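Local atomic coordinates of tRNA (cytosine(38)-C(5))-methyltransferase (Schizosaccharomyces pombe, PDB entry 6FDF), a protein that methylates carbon 5 of cytosine 38 in the anticodon loop of tRNA(Asp), using S-adenosyl-L-methionine as methyl donor. Residues Y205-V217 with Q277-L289. Sequence-based numbering, arbitrary orientation.
Sequences YLEIERDWSSYMV and QLRYFTAREVARL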
ATOM      1  N   TYR A 205      15.630   4.733   8.844  1.00 39.83           N
ATOM      2  CA  TYR A 205      15.217   3.614   8.016  1.00 37.27           C
ATOM      3  C   TYR A 205      16.346   3.046   7.171  1.00 37.51           C
ATOM      4  O   TYR A 205      16.169   1.984   6.563  1.00 36.47           O
ATOM      5  CB  TYR A 205      14.054   4.042   7.106  1.00 39.95           C
ATOM      6  CG  TYR A 205      12.821   4.450   7.882  1.00 37.92           C
ATOM      7  CD1 TYR A 205      12.757   5.687   8.519  1.00 39.68           C
ATOM      8  CD2 TYR A 205      11.728   3.599   7.992  1.00 38.71           C
ATOM      9  CE1 TYR A 205      11.644   6.060   9.244  1.00 46.15           C
ATOM     10  CE2 TYR A 205      10.604   3.970   8.709  1.00 44.39           C
ATOM     11  CZ  TYR A 205      10.570   5.200   9.335  1.00 48.52           C
ATOM     12  OH  TYR A 205       9.455   5.572  10.048  1.00 46.03           O
ATOM     13  N   LEU A 206      17.491   3.724   7.105  1.00 36.85           N
ATOM     14  CA  LEU A 206      18.545   3.316   6.189  1.00 39.47           C
ATOM     15  C   LEU A 206      19.244   2.050   6.668  1.00 42.11           C
ATOM     16  O   LEU A 206      19.411   1.814   7.871  1.00 41.37           O
ATOM     17  CB  LEU A 206      19.575   4.438   6.022  1.00 38.58           C
ATOM     18  CG  LEU A 206      19.092   5.750   5.402  1.00 34.47           C
ATOM     19  CD1 LEU A 206      20.214   6.779   5.340  1.00 39.38           C
ATOM     20  CD2 LEU A 206      18.498   5.499   4.011  1.00 35.28           C
ATOM     21  N   GLU A 207      19.679   1.247   5.702  1.00 39.33           N
ATOM     22  CA  GLU A 207      20.666   0.223   5.983  1.00 41.44           C
ATOM     23  C   GLU A 207      22.020   0.893   6.160  1.00 45.00           C
ATOM     24  O   GLU A 207      22.259   2.002   5.672  1.00 48.37           O
ATOM     25  CB  GLU A 207      20.717  -0.810   4.859  1.00 42.94           C
ATOM     26  CG  GLU A 207      19.445  -1.640   4.730  1.00 44.38           C
ATOM     27  CD  GLU A 207      19.573  -2.743   3.700  1.00 48.46           C
ATOM     28  OE1 GLU A 207      19.900  -3.890   4.077  1.00 47.75           O
ATOM     29  OE2 GLU A 207      19.360  -2.460   2.503  1.00 41.50           O
ATOM     30  N   ILE A 208      22.936   0.204   6.818  1.00 47.43           N
ATOM     31  CA  ILE A 208      24.238   0.817   7.013  1.00 55.27           C
ATOM     32  C   ILE A 208      25.369  -0.065   6.539  1.00 61.98           C
ATOM     33  O   ILE A 208      25.293  -1.299   6.539  1.00 66.04           O
ATOM     34  CB  ILE A 208      24.510   1.187   8.490  1.00 59.60           C
ATOM     35  CG1 ILE A 208      24.805  -0.083   9.291  1.00 62.38           C
ATOM     36  CG2 ILE A 208      23.352   1.952   9.068  1.00 63.88           C
ATOM     37  CD1 ILE A 208      23.578  -0.764   9.802  1.00 60.83           C
ATOM     38  N   GLU A 209      26.418   0.618   6.092  1.00 59.74           N
ATOM     39  CA  GLU A 209      27.667   0.016   5.665  1.00 64.12           C
ATOM     40  C   GLU A 209      27.431  -1.200   4.783  1.00 67.21           C
ATOM     41  O   GLU A 209      27.970  -2.280   5.014  1.00 72.65           O
ATOM     42  CB  GLU A 209      28.515  -0.314   6.887  1.00 74.79           C
ATOM     43  CG  GLU A 209      28.912   0.931   7.683  1.00 79.11           C
ATOM     44  CD  GLU A 209      29.795   0.620   8.873  1.00 86.96           C
ATOM     45  OE1 GLU A 209      30.075  -0.572   9.116  1.00 92.21           O
ATOM     46  OE2 GLU A 209      30.217   1.574   9.562  1.00 90.99           O
ATOM     47  N   ARG A 210      26.588  -1.012   3.774  1.00 64.65           N
ATOM     48  CA  ARG A 210      26.469  -1.959   2.678  1.00 56.95           C
ATOM     49  C   ARG A 210      27.366  -1.522   1.527  1.00 57.99           C
ATOM     50  O   ARG A 210      27.860  -0.392   1.485  1.00 58.65           O
ATOM     51  CB  ARG A 210      25.019  -2.067   2.195  1.00 51.96           C
ATOM     52  CG  ARG A 210      24.044  -2.661   3.189  1.00 58.57           C
ATOM     53  CD  ARG A 210      22.742  -3.016   2.480  1.00 62.67           C
ATOM     54  NE  ARG A 210      22.959  -3.917   1.351  1.00 61.84           N
ATOM     55  CZ  ARG A 210      22.028  -4.229   0.453  1.00 62.97           C
ATOM     56  NH1 ARG A 210      22.320  -5.056  -0.543  1.00 66.44           N
ATOM     57  NH2 ARG A 210      20.807  -3.720   0.546  1.00 55.19           N
ATOM     58  N   ASP A 211      27.584  -2.434   0.585  1.00 57.57           N
ATOM     59  CA  ASP A 211      28.228  -2.082  -0.676  1.00 62.14           C
ATOM     60  C   ASP A 211      27.176  -1.452  -1.579  1.00 54.31           C
ATOM     61  O   ASP A 211      26.256  -2.135  -2.040  1.00 47.07           O
ATOM     62  CB  ASP A 211      28.858  -3.311  -1.324  1.00 71.87           C
ATOM     63  CG  ASP A 211      29.639  -2.971  -2.580  1.00 75.28           C
ATOM     64  OD1 ASP A 211      29.981  -1.783  -2.766  1.00 74.11           O
ATOM     65  OD2 ASP A 211      29.913  -3.891  -3.377  1.00 74.72           O
ATOM     66  N   TRP A 212      27.304  -0.151  -1.830  1.00 54.67           N
ATOM     67  CA  TRP A 212      26.273   0.611  -2.524  1.00 50.83           C
ATOM     68  C   TRP A 212      26.417   0.591  -4.041  1.00 50.39           C
ATOM     69  O   TRP A 212      25.629   1.255  -4.724  1.00 43.95           O
ATOM     70  CB  TRP A 212      26.276   2.065  -2.035  1.00 44.65           C
ATOM     71  CG  TRP A 212      26.113   2.203  -0.553  1.00 45.72           C
ATOM     72  CD1 TRP A 212      26.996   2.773   0.314  1.00 50.63           C
ATOM     73  CD2 TRP A 212      25.006   1.752   0.238  1.00 39.65           C
ATOM     74  NE1 TRP A 212      26.507   2.712   1.596  1.00 49.71           N
ATOM     75  CE2 TRP A 212      25.287   2.092   1.577  1.00 43.06           C
ATOM     76  CE3 TRP A 212      23.802   1.103  -0.056  1.00 40.48           C
ATOM     77  CZ2 TRP A 212      24.411   1.802   2.619  1.00 42.70           C
ATOM     78  CZ3 TRP A 212      22.934   0.815   0.981  1.00 43.87           C
ATOM     79  CH2 TRP A 212      23.244   1.164   2.302  1.00 39.79           C
ATOM     80  N   SER A 213      27.392  -0.150  -4.577  1.00 48.19           N
ATOM     81  CA  SER A 213      27.725  -0.066  -5.999  1.00 51.32           C
ATOM     82  C   SER A 213      26.496  -0.249  -6.883  1.00 46.13           C
ATOM     83  O   SER A 213      26.258   0.538  -7.805  1.00 43.29           O
ATOM     84  CB  SER A 213      28.792  -1.106  -6.347  1.00 64.68           C
ATOM     85  OG  SER A 213      29.737  -1.238  -5.300  1.00 77.09           O
ATOM     86  N   SER A 214      25.701  -1.287  -6.616  1.00 43.56           N
ATOM     87  CA  SER A 214      24.565  -1.580  -7.482  1.00 43.51           C
ATOM     88  C   SER A 214      23.441  -0.563  -7.352  1.00 41.22           C
ATOM     89  O   SER A 214      22.542  -0.555  -8.200  1.00 40.82           O
ATOM     90  CB  SER A 214      24.020  -2.981  -7.191  1.00 52.60           C
ATOM     91  OG  SER A 214      23.702  -3.130  -5.818  1.00 61.92           O
ATOM     92  N   TYR A 215      23.461   0.283  -6.321  1.00 38.75           N
ATOM     93  CA  TYR A 215      22.395   1.247  -6.091  1.00 37.18           C
ATOM     94  C   TYR A 215      22.736   2.655  -6.559  1.00 34.11           C
ATOM     95  O   TYR A 215      21.862   3.525  -6.514  1.00 35.33           O
ATOM     96  CB  TYR A 215      22.024   1.275  -4.603  1.00 37.68           C
ATOM     97  CG  TYR A 215      21.536  -0.065  -4.102  1.00 33.63           C
ATOM     98  CD1 TYR A 215      20.226  -0.473  -4.324  1.00 34.52           C
ATOM     99  CD2 TYR A 215      22.385  -0.927  -3.418  1.00 37.24           C
ATOM    100  CE1 TYR A 215      19.776  -1.704  -3.880  1.00 36.60           C
ATOM    101  CE2 TYR A 215      21.942  -2.159  -2.964  1.00 37.78           C
ATOM    102  CZ  TYR A 215      20.637  -2.541  -3.198  1.00 38.16           C
ATOM    103  OH  TYR A 215      20.182  -3.765  -2.751  1.00 36.49           O
ATOM    104  N   MET A 216      23.970   2.898  -7.000  1.00 34.52           N
ATOM    105  CA  MET A 216      24.384   4.238  -7.400  1.00 34.21           C
ATOM    106  C   MET A 216      23.650   4.655  -8.666  1.00 38.46           C
ATOM    107  O   MET A 216      23.534   3.871  -9.612  1.00 36.94           O
ATOM    108  CB  MET A 216      25.894   4.288  -7.640  1.00 36.09           C
ATOM    109  CG  MET A 216      26.746   3.865  -6.462  1.00 42.16           C
ATOM    110  SD  MET A 216      26.389   4.764  -4.947  1.00 40.76           S
ATOM    111  CE  MET A 216      26.944   6.420  -5.362  1.00 40.11           C
ATOM    112  N   VAL A 217      23.126   5.883  -8.674  1.00 36.25           N
ATOM    113  CA  VAL A 217      22.429   6.377  -9.853  1.00 35.80           C
ATOM    114  C   VAL A 217      23.434   6.563 -10.982  1.00 33.79           C
ATOM    115  O   VAL A 217      24.545   7.069 -10.773  1.00 37.30           O
ATOM    116  CB  VAL A 217      21.687   7.687  -9.533  1.00 38.00           C
ATOM    117  CG1 VAL A 217      20.870   8.152 -10.738  1.00 35.26           C
ATOM    118  CG2 VAL A 217      20.779   7.495  -8.322  1.00 35.08           C
ATOM    119  N   GLN A 277      27.280  11.459  -4.659  1.00 36.04           N
ATOM    120  CA  GLN A 277      27.154  10.058  -4.256  1.00 37.56           C
ATOM    121  C   GLN A 277      25.684   9.677  -4.104  1.00 36.21           C
ATOM    122  O   GLN A 277      25.242   9.188  -3.061  1.00 36.28           O
ATOM    123  CB  GLN A 277      27.931   9.784  -2.965  1.00 38.67           C
ATOM    124  CG  GLN A 277      29.388  10.206  -3.008  1.00 43.29           C
ATOM    125  CD  GLN A 277      30.108   9.915  -1.704  1.00 56.46           C
ATOM    126  OE1 GLN A 277      30.649  10.817  -1.065  1.00 70.95           O
ATOM    127  NE2 GLN A 277      30.109   8.651  -1.297  1.00 58.78           N
ATOM    128  N   LEU A 278      24.922   9.913  -5.170  1.00 33.63           N
ATOM    129  CA  LEU A 278      23.489   9.660  -5.159  1.00 32.61           C
ATOM    130  C   LEU A 278      23.221   8.185  -5.413  1.00 34.27           C
ATOM    131  O   LEU A 278      23.777   7.599  -6.349  1.00 32.67           O
ATOM    132  CB  LEU A 278      22.802  10.507  -6.229  1.00 33.32           C
ATOM    133  CG  LEU A 278      22.937  12.017  -6.035  1.00 33.56           C
ATOM    134  CD1 LEU A 278      22.715  12.754  -7.351  1.00 36.02           C
ATOM    135  CD2 LEU A 278      21.946  12.490  -4.993  1.00 36.01           C
ATOM    136  N   ARG A 279      22.353   7.592  -4.597  1.00 31.53           N
ATOM    137  CA  ARG A 279      21.941   6.210  -4.781  1.00 30.67           C
ATOM    138  C   ARG A 279      20.432   6.096  -4.625  1.00 30.31           C
ATOM    139  O   ARG A 279      19.791   6.930  -3.982  1.00 32.67           O
ATOM    140  CB  ARG A 279      22.635   5.266  -3.785  1.00 34.23           C
ATOM    141  CG  ARG A 279      22.200   5.412  -2.322  1.00 36.54           C
ATOM    142  CD  ARG A 279      22.770   4.240  -1.513  1.00 39.44           C
ATOM    143  NE  ARG A 279      22.565   4.325  -0.065  1.00 34.03           N
ATOM    144  CZ  ARG A 279      21.474   3.888   0.563  1.00 35.64           C
ATOM    145  NH1 ARG A 279      20.466   3.366  -0.129  1.00 34.06           N
ATOM    146  NH2 ARG A 279      21.384   3.983   1.887  1.00 35.24           N
ATOM    147  N   TYR A 280      19.866   5.046  -5.224  1.00 30.03           N
ATOM    148  CA  TYR A 280      18.488   4.680  -4.934  1.00 28.30           C
ATOM    149  C   TYR A 280      18.393   4.115  -3.521  1.00 29.76           C
ATOM    150  O   TYR A 280      19.357   3.561  -2.989  1.00 34.22           O
ATOM    151  CB  TYR A 280      17.982   3.644  -5.945  1.00 30.60           C
ATOM    152  CG  TYR A 280      18.035   4.140  -7.372  1.00 33.20           C
ATOM    153  CD1 TYR A 280      17.108   5.072  -7.835  1.00 30.84           C
ATOM    154  CD2 TYR A 280      19.006   3.683  -8.257  1.00 33.23           C
ATOM    155  CE1 TYR A 280      17.154   5.544  -9.136  1.00 29.52           C
ATOM    156  CE2 TYR A 280      19.057   4.145  -9.564  1.00 31.97           C
ATOM    157  CZ  TYR A 280      18.125   5.073  -9.998  1.00 37.77           C
ATOM    158  OH  TYR A 280      18.170   5.540 -11.296  1.00 37.72           O
ATOM    159  N   PHE A 281      17.223   4.270  -2.905  1.00 30.05           N
ATOM    160  CA  PHE A 281      16.924   3.469  -1.726  1.00 31.86           C
ATOM    161  C   PHE A 281      16.923   1.999  -2.111  1.00 31.12           C
ATOM    162  O   PHE A 281      16.486   1.632  -3.204  1.00 33.18           O
ATOM    163  CB  PHE A 281      15.569   3.862  -1.131  1.00 28.55           C
ATOM    164  CG  PHE A 281      15.560   5.224  -0.500  1.00 33.07           C
ATOM    165  CD1 PHE A 281      16.073   5.414   0.774  1.00 33.56           C
ATOM    166  CD2 PHE A 281      15.039   6.315  -1.175  1.00 33.44           C
ATOM    167  CE1 PHE A 281      16.069   6.670   1.358  1.00 36.23           C
ATOM    168  CE2 PHE A 281      15.034   7.571  -0.594  1.00 35.83           C
ATOM    169  CZ  PHE A 281      15.551   7.747   0.674  1.00 35.89           C
ATOM    170  N   THR A 282      17.432   1.155  -1.217  1.00 30.48           N
ATOM    171  CA  THR A 282      17.337  -0.279  -1.441  1.00 30.67           C
ATOM    172  C   THR A 282      15.894  -0.734  -1.256  1.00 30.06           C
ATOM    173  O   THR A 282      15.075  -0.042  -0.645  1.00 33.82           O
ATOM    174  CB  THR A 282      18.251  -1.039  -0.480  1.00 35.14           C
ATOM    175  OG1 THR A 282      17.672  -1.020   0.832  1.00 35.76           O
ATOM    176  CG2 THR A 282      19.634  -0.400  -0.430  1.00 35.88           C
ATOM    177  N   ALA A 283      15.577  -1.920  -1.785  1.00 33.73           N
ATOM    178  CA  ALA A 283      14.221  -2.435  -1.602  1.00 32.48           C
ATOM    179  C   ALA A 283      13.912  -2.662  -0.128  1.00 31.32           C
ATOM    180  O   ALA A 283      12.768  -2.460   0.300  1.00 31.36           O
ATOM    181  CB  ALA A 283      14.018  -3.725  -2.396  1.00 30.42           C
ATOM    182  N   ARG A 284      14.916  -3.051   0.664  1.00 32.29           N
ATOM    183  CA  ARG A 284      14.713  -3.181   2.104  1.00 35.44           C
ATOM    184  C   ARG A 284      14.354  -1.841   2.734  1.00 34.86           C
ATOM    185  O   ARG A 284      13.482  -1.769   3.609  1.00 31.98           O
ATOM    186  CB  ARG A 284      15.965  -3.760   2.766  1.00 37.93           C
ATOM    187  CG  ARG A 284      15.915  -3.719   4.290  1.00 36.82           C
ATOM    188  CD  ARG A 284      14.834  -4.654   4.815  1.00 36.65           C
ATOM    189  NE  ARG A 284      15.085  -6.043   4.454  1.00 37.62           N
ATOM    190  CZ  ARG A 284      14.179  -7.009   4.555  1.00 36.45           C
ATOM    191  NH1 ARG A 284      12.963  -6.730   5.007  1.00 36.37           N
ATOM    192  NH2 ARG A 284      14.492  -8.253   4.209  1.00 41.87           N
ATOM    193  N   GLU A 285      15.008  -0.767   2.293  1.00 31.71           N
ATOM    194  CA  GLU A 285      14.709   0.553   2.838  1.00 32.52           C
ATOM    195  C   GLU A 285      13.320   1.012   2.417  1.00 30.90           C
ATOM    196  O   GLU A 285      12.594   1.615   3.217  1.00 31.89           O
ATOM    197  CB  GLU A 285      15.780   1.552   2.400  1.00 31.07           C
ATOM    198  CG  GLU A 285      17.143   1.247   3.030  1.00 31.13           C
ATOM    199  CD  GLU A 285      18.275   2.036   2.403  1.00 36.71           C
ATOM    200  OE1 GLU A 285      18.129   2.462   1.239  1.00 35.13           O
ATOM    201  OE2 GLU A 285      19.322   2.210   3.069  1.00 37.24           O
ATOM    202  N   VAL A 286      12.928   0.726   1.172  1.00 30.33           N
ATOM    203  CA  VAL A 286      11.572   1.047   0.735  1.00 30.34           C
ATOM    204  C   VAL A 286      10.557   0.284   1.579  1.00 31.36           C
ATOM    205  O   VAL A 286       9.566   0.851   2.057  1.00 30.36           O
ATOM    206  CB  VAL A 286      11.405   0.750  -0.768  1.00 27.63           C
ATOM    207  CG1 VAL A 286       9.964   0.960  -1.195  1.00 30.61           C
ATOM    208  CG2 VAL A 286      12.342   1.633  -1.596  1.00 29.15           C
ATOM    209  N   ALA A 287      10.797  -1.016   1.783  1.00 29.90           N
ATOM    210  CA  ALA A 287       9.909  -1.813   2.626  1.00 29.12           C
ATOM    211  C   ALA A 287       9.795  -1.216   4.027  1.00 33.43           C
ATOM    212  O   ALA A 287       8.696  -1.122   4.586  1.00 32.31           O
ATOM    213  CB  ALA A 287      10.401  -3.261   2.694  1.00 30.83           C
ATOM    214  N   ARG A 288      10.928  -0.819   4.613  1.00 34.57           N
ATOM    215  CA  ARG A 288      10.908  -0.212   5.940  1.00 30.98           C
ATOM    216  C   ARG A 288      10.114   1.088   5.946  1.00 32.60           C
ATOM    217  O   ARG A 288       9.308   1.328   6.852  1.00 32.14           O
ATOM    218  CB  ARG A 288      12.337   0.046   6.413  1.00 33.59           C
ATOM    219  CG  ARG A 288      13.127  -1.197   6.754  1.00 33.91           C
ATOM    220  CD  ARG A 288      14.563  -0.805   7.049  1.00 34.71           C
ATOM    221  NE  ARG A 288      15.378  -1.931   7.490  1.00 39.21           N
ATOM    222  CZ  ARG A 288      16.681  -1.848   7.736  1.00 39.17           C
ATOM    223  NH1 ARG A 288      17.312  -0.694   7.575  1.00 40.51           N
ATOM    224  NH2 ARG A 288      17.349  -2.918   8.141  1.00 43.54           N
ATOM    225  N   LEU A 289      10.309   1.931   4.932  1.00 35.38           N
ATOM    226  CA  LEU A 289       9.556   3.180   4.877  1.00 33.80           C
ATOM    227  C   LEU A 289       8.062   2.928   4.717  1.00 34.14           C
ATOM    228  O   LEU A 289       7.250   3.774   5.102  1.00 34.75           O
ATOM    229  CB  LEU A 289      10.079   4.057   3.740  1.00 31.53           C
ATOM    230  CG  LEU A 289      11.428   4.707   4.041  1.00 31.80           C
ATOM    231  CD1 LEU A 289      12.129   5.102   2.744  1.00 33.62           C
ATOM    232  CD2 LEU A 289      11.238   5.923   4.941  1.00 35.04           C
TER
HETATM  233  O   HOH W   1      25.347   8.513  -8.502  1.00 34.55           O
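Thr282 sets its methyl squarely over the ring of Tyr215, CG2 lying 3.6 Å from the ring centroid, and turns the same CG2 to the edge of Trp212. Two residues on, Val217 CG2 sits over one face of the Tyr280 ring; at the other end of 205-217, Leu289 CD2 covers one face of Tyr205. Arg279 lies flat on Trp212, guanidinium and indole planes 3° apart, with CZ 3.7 Å from the centroid of the six-membered ring. Its chain is extended from CG to NE, which carries the charge along the indole to Glu285; there NH1 and NH2 each take one carboxylate oxygen end-on through its syn lone pair. The anti lone pair of Glu285 OE2 is left for Glu207 N, 2.8 Å away. A methionine in place of Arg279 would probably leave the Glu285 carboxylate without its countercharge and freer to turn, weakening its hold on Glu207 N. At the outer edge Thr282 OG1 donates to Glu207 OE2 (2.8 Å), and Arg210 NH2 reaches that oxygen from the opposite face. Arg288 NH1 meets Tyr205 O at 3.1 Å, above the carbonyl plane, while its NE pairs with Glu294. A single beta bridge, Met216 with Arg279, pairs the 205-217 segment with strand 278-279. Thr282 OG1 also accepts from Glu285 N, and Thr282 N donates to Glu285 OE1: a capping box starting helix 283-289, onto which the loop before helix 219-225 folds.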